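Local coordinates for protein N-terminus Plasma serine protease inhibitor (Homo sapiens, PDB 3DY0) that inhibits serine proteases irreversibly in a heparin-dependent manner, regulating proteolysis in blood plasma and other body fluids, through a reactive-centre loop that the target protease cleaves, at residues S271-Y276 against K314-V319; Y166-A171 against R325-T330; Q183-Y188 against V197-R202; G94-T99 against D120-N125. All blocks are in the same frame, centred on the assembly; numbering follows the deposited sequence.

Contact 1: residues S271-Y276 against K314-V319; sequences SIEGSY and KAVVEV
The carbonyl oxygen of Val317 is gripped from two directions. The amide of Ile272 donates to it (Ile272 N to Val317 O, 3.2 Å) in a rather bent bond, and a water donates to Val317 O at 3.1 Å. The CA-H of Ser271 also points at this oxygen. In return Val317 N gives a straighter bond to Ile272 O of 3.0 Å. Two residues further on, Gly274 and Ala315 exchange a second pair of bonds, of which Gly274 N to Ala315 O is the shorter at 2.8 Å.

On the face with Ile272, Ala315 and Val317, the packing is tight. The CG1 atoms of Ile272 and Val317 are only 3.4 Å apart, because each sits between its own backbone N and carbonyl carbon (chi1 65° in both) and the two side chains run alongside each other. Phe30 of strand 29-31 covers this layer, and the hydroxyl of Tyr276, bonded to Phe30 N, reaches over Gly274.

The other face is polar and largely exposed. Glu273 and Lys314 cross obliquely, with OE2 of Glu273 closest to the CE methylene of Lys314 at 3.6 Å; the charged ends stay beyond salt-bridge distance. Between them and Glu318, CG1 of Val316 rests 3.8 Å from CB of Glu273. The carboxylate of Glu318 forms salt bridges with Lys147 and Arg325. This regular antiparallel pairing, with one apolar face and one mainly polar, joins the last two strands of the large sheet A of the serpin fold.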
loop_
_atom_site.group_PDB
_atom_site.type_symbol
_atom_site.label_atom_id
_atom_site.label_comp_id
_atom_site.label_asym_id
_atom_site.label_seq_id
_atom_site.Cartn_x
_atom_site.Cartn_y
_atom_site.Cartn_z
ATOM N N SER A 271 12.999 -4.277 8.823
ATOM C CA SER A 271 11.903 -5.023 8.234
ATOM C C SER A 271 10.674 -4.744 9.088
ATOM O O SER A 271 10.671 -5.018 10.290
ATOM C CB SER A 271 12.219 -6.521 8.235
ATOM O OG SER A 271 11.209 -7.258 7.573
ATOM N N ILE A 272 9.641 -4.177 8.475
ATOM C CA ILE A 272 8.417 -3.874 9.196
ATOM C C ILE A 272 7.222 -4.347 8.395
ATOM O O ILE A 272 7.349 -4.744 7.235
ATOM C CB ILE A 272 8.249 -2.364 9.499
ATOM C CG1 ILE A 272 8.098 -1.561 8.206
ATOM C CG2 ILE A 272 9.444 -1.866 10.303
ATOM C CD1 ILE A 272 7.628 -0.139 8.438
ATOM N N GLU A 273 6.055 -4.316 9.023
ATOM C CA GLU A 273 4.854 -4.755 8.344
ATOM C C GLU A 273 3.616 -4.087 8.895
ATOM O O GLU A 273 3.637 -3.467 9.960
ATOM C CB GLU A 273 4.704 -6.273 8.462
ATOM C CG GLU A 273 4.596 -6.782 9.886
ATOM C CD GLU A 273 4.416 -8.289 9.947
ATOM O OE1 GLU A 273 5.276 -9.013 9.401
ATOM O OE2 GLU A 273 3.416 -8.747 10.539
ATOM N N GLY A 274 2.536 -4.213 8.139
ATOM C CA GLY A 274 1.271 -3.651 8.547
ATOM C C GLY A 274 0.180 -4.658 8.247
ATOM O O GLY A 274 0.179 -5.287 7.191
ATOM N N SER A 275 -0.742 -4.814 9.189
ATOM C CA SER A 275 -1.860 -5.737 9.044
ATOM C C SER A 275 -3.104 -4.967 9.461
ATOM O O SER A 275 -3.238 -4.589 10.625
ATOM C CB SER A 275 -1.664 -6.948 9.956
ATOM O OG SER A 275 -2.750 -7.847 9.843
ATOM N N TYR A 276 -4.011 -4.731 8.518
ATOM C CA TYR A 276 -5.211 -3.967 8.816
ATOM C C TYR A 276 -6.550 -4.537 8.388
ATOM O O TYR A 276 -6.653 -5.273 7.410
ATOM C CB TYR A 276 -5.084 -2.560 8.202
ATOM C CG TYR A 276 -3.733 -1.923 8.432
ATOM C CD1 TYR A 276 -2.733 -1.984 7.457
ATOM C CD2 TYR A 276 -3.428 -1.327 9.652
ATOM C CE1 TYR A 276 -1.455 -1.467 7.704
ATOM C CE2 TYR A 276 -2.161 -0.813 9.908
ATOM C CZ TYR A 276 -1.179 -0.887 8.931
ATOM O OH TYR A 276 0.081 -0.402 9.205
ATOM N N LYS A 314 -2.455 -6.619 4.104
ATOM C CA LYS A 314 -1.215 -7.042 4.740
ATOM C C LYS A 314 -0.109 -6.539 3.836
ATOM O O LYS A 314 -0.163 -6.730 2.621
ATOM C CB LYS A 314 -1.141 -8.567 4.845
ATOM C CG LYS A 314 0.159 -9.088 5.452
ATOM C CD LYS A 314 0.324 -8.635 6.891
ATOM C CE LYS A 314 1.601 -9.203 7.502
ATOM N NZ LYS A 314 1.601 -10.693 7.484
ATOM N N ALA A 315 0.884 -5.882 4.426
ATOM C CA ALA A 315 2.001 -5.342 3.664
ATOM C C ALA A 315 3.290 -5.539 4.450
ATOM O O ALA A 315 3.305 -5.406 5.672
ATOM C CB ALA A 315 1.772 -3.862 3.395
ATOM N N VAL A 316 4.371 -5.858 3.744
ATOM C CA VAL A 316 5.659 -6.075 4.392
ATOM C C VAL A 316 6.769 -5.426 3.581
ATOM O O VAL A 316 6.645 -5.248 2.367
ATOM C CB VAL A 316 5.991 -7.593 4.537
ATOM C CG1 VAL A 316 4.886 -8.310 5.293
ATOM C CG2 VAL A 316 6.199 -8.218 3.165
ATOM N N VAL A 317 7.847 -5.053 4.263
ATOM C CA VAL A 317 8.992 -4.457 3.590
ATOM C C VAL A 317 10.283 -4.874 4.277
ATOM O O VAL A 317 10.326 -5.024 5.498
ATOM C CB VAL A 317 8.915 -2.905 3.562
ATOM C CG1 VAL A 317 8.991 -2.337 4.967
ATOM C CG2 VAL A 317 10.046 -2.351 2.688
ATOM N N GLU A 318 11.319 -5.085 3.472
ATOM C CA GLU A 318 12.642 -5.450 3.960
ATOM C C GLU A 318 13.608 -4.483 3.296
ATOM O O GLU A 318 13.633 -4.372 2.072
ATOM C CB GLU A 318 13.012 -6.875 3.541
ATOM C CG GLU A 318 12.039 -7.942 3.996
ATOM C CD GLU A 318 12.306 -9.287 3.349
ATOM O OE1 GLU A 318 11.556 -10.244 3.636
ATOM O OE2 GLU A 318 13.264 -9.390 2.551
ATOM N N VAL A 319 14.388 -3.777 4.105
ATOM C CA VAL A 319 15.373 -2.834 3.590
ATOM C C VAL A 319 16.733 -3.256 4.116
ATOM O O VAL A 319 16.916 -3.394 5.325
ATOM C CB VAL A 319 15.092 -1.394 4.079
ATOM C CG1 VAL A 319 16.305 -0.499 3.808
ATOM C CG2 VAL A 319 13.855 -0.846 3.379
HETATM O O HOH W 1 8.934 -7.502 6.664
#

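Contact 2: residues Y166-A171 against R325-T330; sequences YIFFKA and RAAAAT
Two side-chain torsions set the packing of Ile167 and Phe169 over the alanines opposite. Ile167 has CG1 anti to its backbone N (chi1 179°), which brings the CG2 branch down onto Ala328, 3.7 Å from its CB. In Phe169 the ring likewise swings to the carbonyl side (chi1 171°), and CD1 passes obliquely by the methyl of Ala326 at 4.3 Å. On the reverse face Phe168 does the same with Ala327, its CD1 standing 4.1 Å from that CB.

Four backbone bonds hold the register. Phe169 N donates to Ala326 O over 2.7 Å, while Ala326 N returns a 2.8 Å bond to Phe169 O. Ile167 and Ala328 form the equivalent pair.

At the end near the solvent, the fully stretched Lys170 meets an Arg325 folded at chi2 and chi3. Only their methylenes touch, CG to CG at 3.7 Å. The guanidinium is carried away to Asp320 and Glu318, whose carboxylates probably balance its charge, and Lys170 NZ stays 6.3 Å from Arg325 NE. A water is held in the plane of that guanidinium, accepting from Arg325 NH2 and donating to Ala171 O.

The methyls of residues 326 to 329 occupy both faces of the strand: Ala326 and Ala328 also touch Val317 and Ala315 of strand 307-319, and Ala329 meets Val140 of helix 129-143. Aromatic packing from the bound peptide covers Ile167, Phe169, Ala326 and Ala328. An alanine-rich strand filling the middle of sheet A is characteristic of a loop-inserted serpin, here the cleaved form, whose reactive-centre loop has become strand 4.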
loop_
_atom_site.group_PDB
_atom_site.type_symbol
_atom_site.label_atom_id
_atom_site.label_comp_id
_atom_site.label_asym_id
_atom_site.label_seq_id
_atom_site.Cartn_x
_atom_site.Cartn_y
_atom_site.Cartn_z
ATOM N N TYR A 166 -2.835 -7.963 -5.397
ATOM C CA TYR A 166 -1.517 -8.203 -4.831
ATOM C C TYR A 166 -0.522 -7.318 -5.547
ATOM O O TYR A 166 -0.740 -6.909 -6.688
ATOM C CB TYR A 166 -1.104 -9.668 -5.009
ATOM C CG TYR A 166 -0.923 -10.080 -6.455
ATOM C CD1 TYR A 166 0.251 -9.783 -7.147
ATOM C CD2 TYR A 166 -1.950 -10.721 -7.144
ATOM C CE1 TYR A 166 0.396 -10.110 -8.492
ATOM C CE2 TYR A 166 -1.815 -11.052 -8.485
ATOM C CZ TYR A 166 -0.643 -10.743 -9.152
ATOM O OH TYR A 166 -0.518 -11.054 -10.487
ATOM N N ILE A 167 0.565 -7.013 -4.855
ATOM C CA ILE A 167 1.633 -6.217 -5.432
ATOM C C ILE A 167 2.945 -6.760 -4.880
ATOM O O ILE A 167 3.047 -7.097 -3.694
ATOM C CB ILE A 167 1.474 -4.704 -5.095
ATOM C CG1 ILE A 167 2.629 -3.909 -5.714
ATOM C CG2 ILE A 167 1.406 -4.499 -3.585
ATOM C CD1 ILE A 167 2.476 -2.396 -5.597
ATOM N N PHE A 168 3.935 -6.890 -5.756
ATOM C CA PHE A 168 5.251 -7.375 -5.353
ATOM C C PHE A 168 6.320 -6.478 -5.961
ATOM O O PHE A 168 6.309 -6.215 -7.166
ATOM C CB PHE A 168 5.490 -8.812 -5.821
ATOM C CG PHE A 168 6.870 -9.317 -5.496
ATOM C CD1 PHE A 168 7.185 -9.738 -4.208
ATOM C CD2 PHE A 168 7.868 -9.314 -6.463
ATOM C CE1 PHE A 168 8.478 -10.145 -3.886
ATOM C CE2 PHE A 168 9.168 -9.720 -6.149
ATOM C CZ PHE A 168 9.470 -10.135 -4.858
ATOM N N PHE A 169 7.243 -6.019 -5.120
ATOM C CA PHE A 169 8.326 -5.141 -5.548
ATOM C C PHE A 169 9.672 -5.626 -5.025
ATOM O O PHE A 169 9.822 -5.944 -3.847
ATOM C CB PHE A 169 8.049 -3.714 -5.044
ATOM C CG PHE A 169 9.189 -2.750 -5.239
ATOM C CD1 PHE A 169 10.135 -2.552 -4.235
ATOM C CD2 PHE A 169 9.295 -2.007 -6.412
ATOM C CE1 PHE A 169 11.168 -1.624 -4.395
ATOM C CE2 PHE A 169 10.327 -1.077 -6.579
ATOM C CZ PHE A 169 11.261 -0.886 -5.571
ATOM N N LYS A 170 10.652 -5.701 -5.918
ATOM C CA LYS A 170 11.992 -6.102 -5.519
ATOM C C LYS A 170 12.964 -5.339 -6.390
ATOM O O LYS A 170 12.875 -5.384 -7.613
ATOM C CB LYS A 170 12.215 -7.605 -5.700
ATOM C CG LYS A 170 13.641 -8.026 -5.349
ATOM C CD LYS A 170 13.853 -9.525 -5.474
ATOM C CE LYS A 170 15.317 -9.881 -5.249
ATOM N NZ LYS A 170 15.569 -11.335 -5.449
ATOM N N ALA A 171 13.883 -4.626 -5.757
ATOM C CA ALA A 171 14.863 -3.862 -6.506
ATOM C C ALA A 171 16.153 -3.699 -5.730
ATOM O O ALA A 171 16.159 -3.681 -4.502
ATOM C CB ALA A 171 14.295 -2.494 -6.845
ATOM N N ARG A 325 12.745 -5.170 -0.710
ATOM C CA ARG A 325 11.713 -6.091 -1.168
ATOM C C ARG A 325 10.486 -5.605 -0.418
ATOM O O ARG A 325 10.557 -5.329 0.781
ATOM C CB ARG A 325 11.997 -7.547 -0.781
ATOM C CG ARG A 325 12.937 -8.281 -1.721
ATOM C CD ARG A 325 14.365 -7.865 -1.470
ATOM N NE ARG A 325 14.716 -8.095 -0.074
ATOM C CZ ARG A 325 15.798 -7.605 0.517
ATOM N NH1 ARG A 325 16.027 -7.871 1.796
ATOM N NH2 ARG A 325 16.646 -6.848 -0.169
ATOM N N ALA A 326 9.375 -5.464 -1.129
ATOM C CA ALA A 326 8.133 -5.018 -0.512
ATOM C C ALA A 326 6.983 -5.725 -1.200
ATOM O O ALA A 326 7.022 -5.980 -2.404
ATOM C CB ALA A 326 7.973 -3.504 -0.645
ATOM N N ALA A 327 5.950 -6.042 -0.436
ATOM C CA ALA A 327 4.808 -6.721 -1.015
ATOM C C ALA A 327 3.580 -6.434 -0.189
ATOM O O ALA A 327 3.677 -6.038 0.964
ATOM C CB ALA A 327 5.057 -8.219 -1.063
ATOM N N ALA A 328 2.418 -6.631 -0.793
ATOM C CA ALA A 328 1.169 -6.408 -0.092
ATOM C C ALA A 328 0.032 -7.079 -0.841
ATOM O O ALA A 328 0.155 -7.417 -2.019
ATOM C CB ALA A 328 0.892 -4.906 0.034
ATOM N N ALA A 329 -1.073 -7.283 -0.137
ATOM C CA ALA A 329 -2.250 -7.868 -0.745
ATOM C C ALA A 329 -3.456 -7.329 -0.001
ATOM O O ALA A 329 -3.375 -7.016 1.193
ATOM C CB ALA A 329 -2.208 -9.398 -0.659
ATOM N N THR A 330 -4.562 -7.193 -0.719
ATOM C CA THR A 330 -5.804 -6.706 -0.139
ATOM C C THR A 330 -6.875 -7.725 -0.506
ATOM O O THR A 330 -7.028 -8.073 -1.676
ATOM C CB THR A 330 -6.191 -5.328 -0.716
ATOM O OG1 THR A 330 -5.138 -4.393 -0.460
ATOM C CG2 THR A 330 -7.478 -4.819 -0.080
HETATM O O HOH W 2 16.844 -6.347 -3.021
#

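Contact 3: residues Q183-Y188 against V197-R202; sequences QEQDFY and VPMMSR
Val197 and Phe187 pack firmly where Glu184 and Pro198, on the outer side, merely lie next to each other. On the inner side, CG1 of Val197 presses against CB of Phe187 at 3.7 Å, while the phenyl ring leads away from the strand opposite. CB of Met199 sits 3.4 Å from Gln183 O, and the methylenes of Gln185, a residue modelled in two conformers, cross it at about a right angle. The bound peptide packs on Val197, Met199 and Phe187, helping to bury these three.

Toward solvent the contact thins out. Bent back at chi2 (-66°), the Glu184 side chain runs alongside the proline, its OE1 3.5 Å from Pro198 CA, with Arg196 of the same strand also against it.

The backbone between these sides is well bonded. Gln185 N and Val197 O pair at 2.9 Å, whereas Met199 N approaches Gln183 O from above the carbonyl plane at 2.8 Å. That distortion accompanies a strong twist: the N-to-C directions of segments 183-188 and 197-202 lie at 112° rather than near 180°, and past Met199 they have parted. Further along, the backbone of Tyr188 bonds to the bound peptide, which extends sheet C of the serpin beyond this twisted s4C-s3C hairpin.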
loop_
_atom_site.group_PDB
_atom_site.type_symbol
_atom_site.label_atom_id
_atom_site.label_comp_id
_atom_site.label_asym_id
_atom_site.label_seq_id
_atom_site.Cartn_x
_atom_site.Cartn_y
_atom_site.Cartn_z
ATOM N N GLN A 183 27.025 -0.963 11.256
ATOM C CA GLN A 183 27.391 -1.147 12.654
ATOM C C GLN A 183 26.179 -0.926 13.551
ATOM O O GLN A 183 25.258 -0.198 13.190
ATOM C CB GLN A 183 28.496 -0.160 13.038
ATOM C CG GLN A 183 29.791 -0.320 12.251
ATOM C CD GLN A 183 30.516 -1.618 12.559
ATOM O OE1 GLN A 183 30.894 -1.877 13.702
ATOM N NE2 GLN A 183 30.717 -2.442 11.535
ATOM N N GLU A 184 26.181 -1.562 14.718
ATOM C CA GLU A 184 25.077 -1.412 15.658
ATOM C C GLU A 184 25.061 -0.008 16.247
ATOM O O GLU A 184 26.092 0.512 16.684
ATOM C CB GLU A 184 25.192 -2.438 16.792
ATOM C CG GLU A 184 25.047 -3.883 16.346
ATOM C CD GLU A 184 23.660 -4.197 15.822
ATOM O OE1 GLU A 184 23.552 -4.675 14.674
ATOM O OE2 GLU A 184 22.674 -3.970 16.560
ATOM N N GLN A 185 23.881 0.600 16.263
ATOM C CA GLN A 185 23.720 1.941 16.803
ATOM C C GLN A 185 22.388 2.051 17.533
ATOM O O GLN A 185 21.504 1.211 17.361
ATOM C CB GLN A 185 23.783 2.976 15.677
ATOM C CG GLN A 185 25.099 2.980 14.899
ATOM C CD GLN A 185 26.284 3.450 15.730
ATOM O OE1 GLN A 185 27.422 3.452 15.259
ATOM N NE2 GLN A 185 26.021 3.856 16.968
ATOM N N ASP A 186 22.253 3.089 18.348
ATOM C CA ASP A 186 21.036 3.320 19.110
ATOM C C ASP A 186 19.990 4.009 18.237
ATOM O O ASP A 186 20.310 4.922 17.468
ATOM C CB ASP A 186 21.318 4.224 20.315
ATOM C CG ASP A 186 22.065 3.517 21.433
ATOM O OD1 ASP A 186 22.448 2.342 21.272
ATOM O OD2 ASP A 186 22.267 4.159 22.485
ATOM N N PHE A 187 18.743 3.568 18.351
ATOM C CA PHE A 187 17.646 4.181 17.613
ATOM C C PHE A 187 16.684 4.691 18.677
ATOM O O PHE A 187 16.210 3.925 19.520
ATOM C CB PHE A 187 16.948 3.165 16.702
ATOM C CG PHE A 187 15.841 3.757 15.870
ATOM C CD1 PHE A 187 14.554 3.896 16.384
ATOM C CD2 PHE A 187 16.096 4.197 14.572
ATOM C CE1 PHE A 187 13.532 4.465 15.616
ATOM C CE2 PHE A 187 15.084 4.766 13.799
ATOM C CZ PHE A 187 13.805 4.899 14.319
ATOM N N TYR A 188 16.398 5.986 18.641
ATOM C CA TYR A 188 15.528 6.580 19.641
ATOM C C TYR A 188 14.060 6.614 19.256
ATOM O O TYR A 188 13.613 7.521 18.554
ATOM C CB TYR A 188 16.026 7.990 19.978
ATOM C CG TYR A 188 17.500 8.008 20.315
ATOM C CD1 TYR A 188 18.463 8.079 19.306
ATOM C CD2 TYR A 188 17.933 7.865 21.630
ATOM C CE1 TYR A 188 19.822 8.000 19.600
ATOM C CE2 TYR A 188 19.291 7.782 21.936
ATOM C CZ TYR A 188 20.228 7.848 20.918
ATOM O OH TYR A 188 21.570 7.743 21.209
ATOM N N VAL A 197 19.873 -1.158 16.722
ATOM C CA VAL A 197 19.598 -1.518 15.332
ATOM C C VAL A 197 20.860 -1.538 14.479
ATOM O O VAL A 197 21.841 -0.868 14.794
ATOM C CB VAL A 197 18.623 -0.516 14.661
ATOM C CG1 VAL A 197 17.374 -0.353 15.505
ATOM C CG2 VAL A 197 19.316 0.838 14.455
ATOM N N PRO A 198 20.856 -2.328 13.392
ATOM C CA PRO A 198 22.034 -2.374 12.523
ATOM C C PRO A 198 21.913 -1.100 11.689
ATOM O O PRO A 198 20.915 -0.919 10.997
ATOM C CB PRO A 198 21.806 -3.624 11.670
ATOM C CG PRO A 198 20.745 -4.404 12.417
ATOM C CD PRO A 198 19.864 -3.330 12.977
ATOM N N MET A 199 22.898 -0.215 11.772
ATOM C CA MET A 199 22.846 1.039 11.023
ATOM C C MET A 199 23.762 0.986 9.810
ATOM O O MET A 199 24.981 0.870 9.949
ATOM C CB MET A 199 23.255 2.203 11.934
ATOM C CG MET A 199 23.077 3.593 11.334
ATOM S SD MET A 199 21.340 4.100 11.192
ATOM C CE MET A 199 20.931 4.404 12.911
ATOM N N MET A 200 23.169 1.063 8.623
ATOM C CA MET A 200 23.934 1.034 7.380
ATOM C C MET A 200 24.455 2.436 7.131
ATOM O O MET A 200 23.930 3.403 7.681
ATOM C CB MET A 200 23.045 0.627 6.203
ATOM C CG MET A 200 22.202 -0.603 6.452
ATOM S SD MET A 200 21.293 -1.088 4.977
ATOM C CE MET A 200 20.145 0.303 4.788
ATOM N N SER A 201 25.484 2.550 6.303
ATOM C CA SER A 201 26.027 3.865 6.008
ATOM C C SER A 201 26.746 3.930 4.678
ATOM O O SER A 201 27.361 2.959 4.238
ATOM C CB SER A 201 26.995 4.303 7.107
ATOM O OG SER A 201 28.181 3.531 7.072
ATOM N N ARG A 202 26.659 5.087 4.033
ATOM C CA ARG A 202 27.309 5.297 2.746
ATOM C C ARG A 202 27.411 6.788 2.455
ATOM O O ARG A 202 26.409 7.502 2.495
ATOM C CB ARG A 202 26.522 4.602 1.632
ATOM C CG ARG A 202 27.166 4.717 0.258
ATOM C CD ARG A 202 26.319 5.538 -0.697
ATOM N NE ARG A 202 25.113 4.836 -1.132
ATOM C CZ ARG A 202 24.195 5.360 -1.938
ATOM N NH1 ARG A 202 24.340 6.594 -2.398
ATOM N NH2 ARG A 202 23.134 4.651 -2.292
#

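Contact 4: residues G94-T99 against D120-N125; sequences GNALFT and DTFPTN
Leu97 bonds through its backbone to Asp120 and Phe122, the residues on both sides of its opposite number: Leu97 N donates to Asp120 O at a short 2.6 Å, and Phe122 N to Leu97 O at 2.9 Å with an almost straight N-H (174°). A bond from Asp120 N to Asn95 O precedes these. Thr99 repeats the pattern of Leu97, its N reaching Phe122 O, and the series finishes with Thr124 N to Thr99 O, 2.8 Å, where the donor stands above the carbonyl plane. Several CA-H groups, such as that of Ala96 toward Asp120 O, lean on the same oxygens.

Such parallel pairing closes a beta-alpha-beta crossover: strand 90-99 leads through helix 107-117 into strand 120-123, the outermost strand of the serpin sheet A. Leu97 faces that helix, against Phe109 and Met113.

Aromatic contacts occupy the other face. With CG beside its backbone N (chi1 -69°), Phe98 runs alongside Phe122, planes inclined at 43° and CE2 of Phe98 lying 3.6 Å from CD2 of Phe122. The Phe122 ring also reaches the methyl of Ala96, its CE2 4.1 Å from Ala96 CB, and Tyr139 of helix 129-143 meets the Phe98 ring edge-to-face.

Polar side chains find their partners beyond the pair. Thr124 OG1 sits at the rim of the Phe98 ring, in its plane and 3.4 Å from CD2, while hydrogen-bonded to Gln135. Asp120 bonds through OD1 to the hydroxyl of Tyr139, and Asn95 is held by Asn165 and the Tyr117 carbonyl.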
loop_
_atom_site.group_PDB
_atom_site.type_symbol
_atom_site.label_atom_id
_atom_site.label_comp_id
_atom_site.label_asym_id
_atom_site.label_seq_id
_atom_site.Cartn_x
_atom_site.Cartn_y
_atom_site.Cartn_z
ATOM N N GLY A 94 -1.455 -7.439 -9.610
ATOM C CA GLY A 94 -2.514 -8.234 -10.209
ATOM C C GLY A 94 -3.785 -8.350 -9.394
ATOM O O GLY A 94 -3.821 -7.998 -8.213
ATOM N N ASN A 95 -4.825 -8.873 -10.038
ATOM C CA ASN A 95 -6.137 -9.022 -9.420
ATOM C C ASN A 95 -6.765 -10.377 -9.711
ATOM O O ASN A 95 -6.508 -10.979 -10.755
ATOM C CB ASN A 95 -7.045 -7.917 -9.946
ATOM C CG ASN A 95 -6.444 -6.551 -9.741
ATOM O OD1 ASN A 95 -6.235 -6.134 -8.606
ATOM N ND2 ASN A 95 -6.141 -5.853 -10.835
ATOM N N ALA A 96 -7.597 -10.843 -8.787
ATOM C CA ALA A 96 -8.260 -12.129 -8.951
ATOM C C ALA A 96 -9.571 -12.168 -8.187
ATOM O O ALA A 96 -9.725 -11.523 -7.150
ATOM C CB ALA A 96 -7.348 -13.251 -8.461
ATOM N N LEU A 97 -10.523 -12.921 -8.723
ATOM C CA LEU A 97 -11.816 -13.092 -8.080
ATOM C C LEU A 97 -11.981 -14.568 -7.742
ATOM O O LEU A 97 -11.825 -15.430 -8.605
ATOM C CB LEU A 97 -12.956 -12.667 -9.014
ATOM C CG LEU A 97 -13.299 -11.184 -9.149
ATOM C CD1 LEU A 97 -14.264 -10.994 -10.312
ATOM C CD2 LEU A 97 -13.929 -10.679 -7.852
ATOM N N PHE A 98 -12.260 -14.856 -6.477
ATOM C CA PHE A 98 -12.505 -16.226 -6.039
ATOM C C PHE A 98 -13.995 -16.236 -5.739
ATOM O O PHE A 98 -14.454 -15.573 -4.809
ATOM C CB PHE A 98 -11.680 -16.550 -4.796
ATOM C CG PHE A 98 -10.208 -16.638 -5.063
ATOM C CD1 PHE A 98 -9.404 -15.502 -5.001
ATOM C CD2 PHE A 98 -9.628 -17.849 -5.424
ATOM C CE1 PHE A 98 -8.046 -15.574 -5.296
ATOM C CE2 PHE A 98 -8.272 -17.934 -5.723
ATOM C CZ PHE A 98 -7.478 -16.790 -5.659
ATOM N N THR A 99 -14.754 -16.984 -6.533
ATOM C CA THR A 99 -16.200 -17.039 -6.356
ATOM C C THR A 99 -16.749 -18.443 -6.151
ATOM O O THR A 99 -16.304 -19.398 -6.786
ATOM C CB THR A 99 -16.923 -16.423 -7.565
ATOM O OG1 THR A 99 -16.591 -17.162 -8.748
ATOM C CG2 THR A 99 -16.508 -14.971 -7.746
ATOM N N ASP A 120 -8.128 -12.477 -12.687
ATOM C CA ASP A 120 -8.173 -13.920 -12.841
ATOM C C ASP A 120 -9.475 -14.324 -12.149
ATOM O O ASP A 120 -9.880 -13.696 -11.172
ATOM C CB ASP A 120 -6.988 -14.572 -12.118
ATOM C CG ASP A 120 -5.638 -14.189 -12.712
ATOM O OD1 ASP A 120 -4.602 -14.470 -12.066
ATOM O OD2 ASP A 120 -5.605 -13.618 -13.823
ATOM N N THR A 121 -10.130 -15.360 -12.661
ATOM C CA THR A 121 -11.379 -15.838 -12.079
ATOM C C THR A 121 -11.249 -17.309 -11.706
ATOM O O THR A 121 -11.013 -18.157 -12.567
ATOM C CB THR A 121 -12.556 -15.659 -13.064
ATOM O OG1 THR A 121 -12.917 -14.273 -13.124
ATOM C CG2 THR A 121 -13.761 -16.477 -12.626
ATOM N N PHE A 122 -11.401 -17.607 -10.419
ATOM C CA PHE A 122 -11.281 -18.976 -9.942
ATOM C C PHE A 122 -12.458 -19.443 -9.098
ATOM O O PHE A 122 -12.953 -18.716 -8.240
ATOM C CB PHE A 122 -10.001 -19.127 -9.117
ATOM C CG PHE A 122 -8.772 -18.614 -9.804
ATOM C CD1 PHE A 122 -8.329 -19.190 -10.990
ATOM C CD2 PHE A 122 -8.051 -17.555 -9.263
ATOM C CE1 PHE A 122 -7.183 -18.719 -11.627
ATOM C CE2 PHE A 122 -6.904 -17.077 -9.892
ATOM C CZ PHE A 122 -6.468 -17.660 -11.077
ATOM N N PRO A 123 -12.935 -20.670 -9.350
ATOM C CA PRO A 123 -14.057 -21.220 -8.587
ATOM C C PRO A 123 -13.548 -21.572 -7.189
ATOM O O PRO A 123 -12.423 -22.043 -7.045
ATOM C CB PRO A 123 -14.439 -22.464 -9.387
ATOM C CG PRO A 123 -14.039 -22.095 -10.795
ATOM C CD PRO A 123 -12.697 -21.455 -10.573
ATOM N N THR A 124 -14.368 -21.337 -6.172
ATOM C CA THR A 124 -13.976 -21.630 -4.795
ATOM C C THR A 124 -15.139 -22.185 -3.984
ATOM O O THR A 124 -16.258 -21.681 -4.059
ATOM C CB THR A 124 -13.456 -20.357 -4.082
ATOM O OG1 THR A 124 -12.278 -19.884 -4.745
ATOM C CG2 THR A 124 -13.130 -20.654 -2.620
ATOM N N ASN A 125 -14.868 -23.231 -3.210
ATOM C CA ASN A 125 -15.895 -23.819 -2.364
ATOM C C ASN A 125 -15.745 -23.224 -0.970
ATOM O O ASN A 125 -14.999 -23.745 -0.140
ATOM C CB ASN A 125 -15.748 -25.340 -2.305
ATOM C CG ASN A 125 -16.626 -25.961 -1.243
ATOM O OD1 ASN A 125 -17.710 -25.456 -0.951
ATOM N ND2 ASN A 125 -16.168 -27.066 -0.662
#

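Overall arrangement
Contacts 4, 2 and 1 follow one another across sheet A. Contacts 1 and 2 have centres 10 Å apart and are joined through the inserted reactive-centre strand, where Val316 N bonds to Ala327 O at 2.9 Å. Contacts 2 and 4, centred 19 Å apart, meet through Tyr166 N and Gly94 O at 3.0 Å, so strand 159-172 links the inserted loop to the crossover. Contact 3 belongs to the other end of the molecule, 44 Å between centres from contact 4; it touches contact 1 through Met200 CE and Val319 CG1, 4.0 Å apart, and its strand 194-211 pairs with strand 259-277. Along the chain, contacts 1 and 3 both fall within the long loop closed by contact 2.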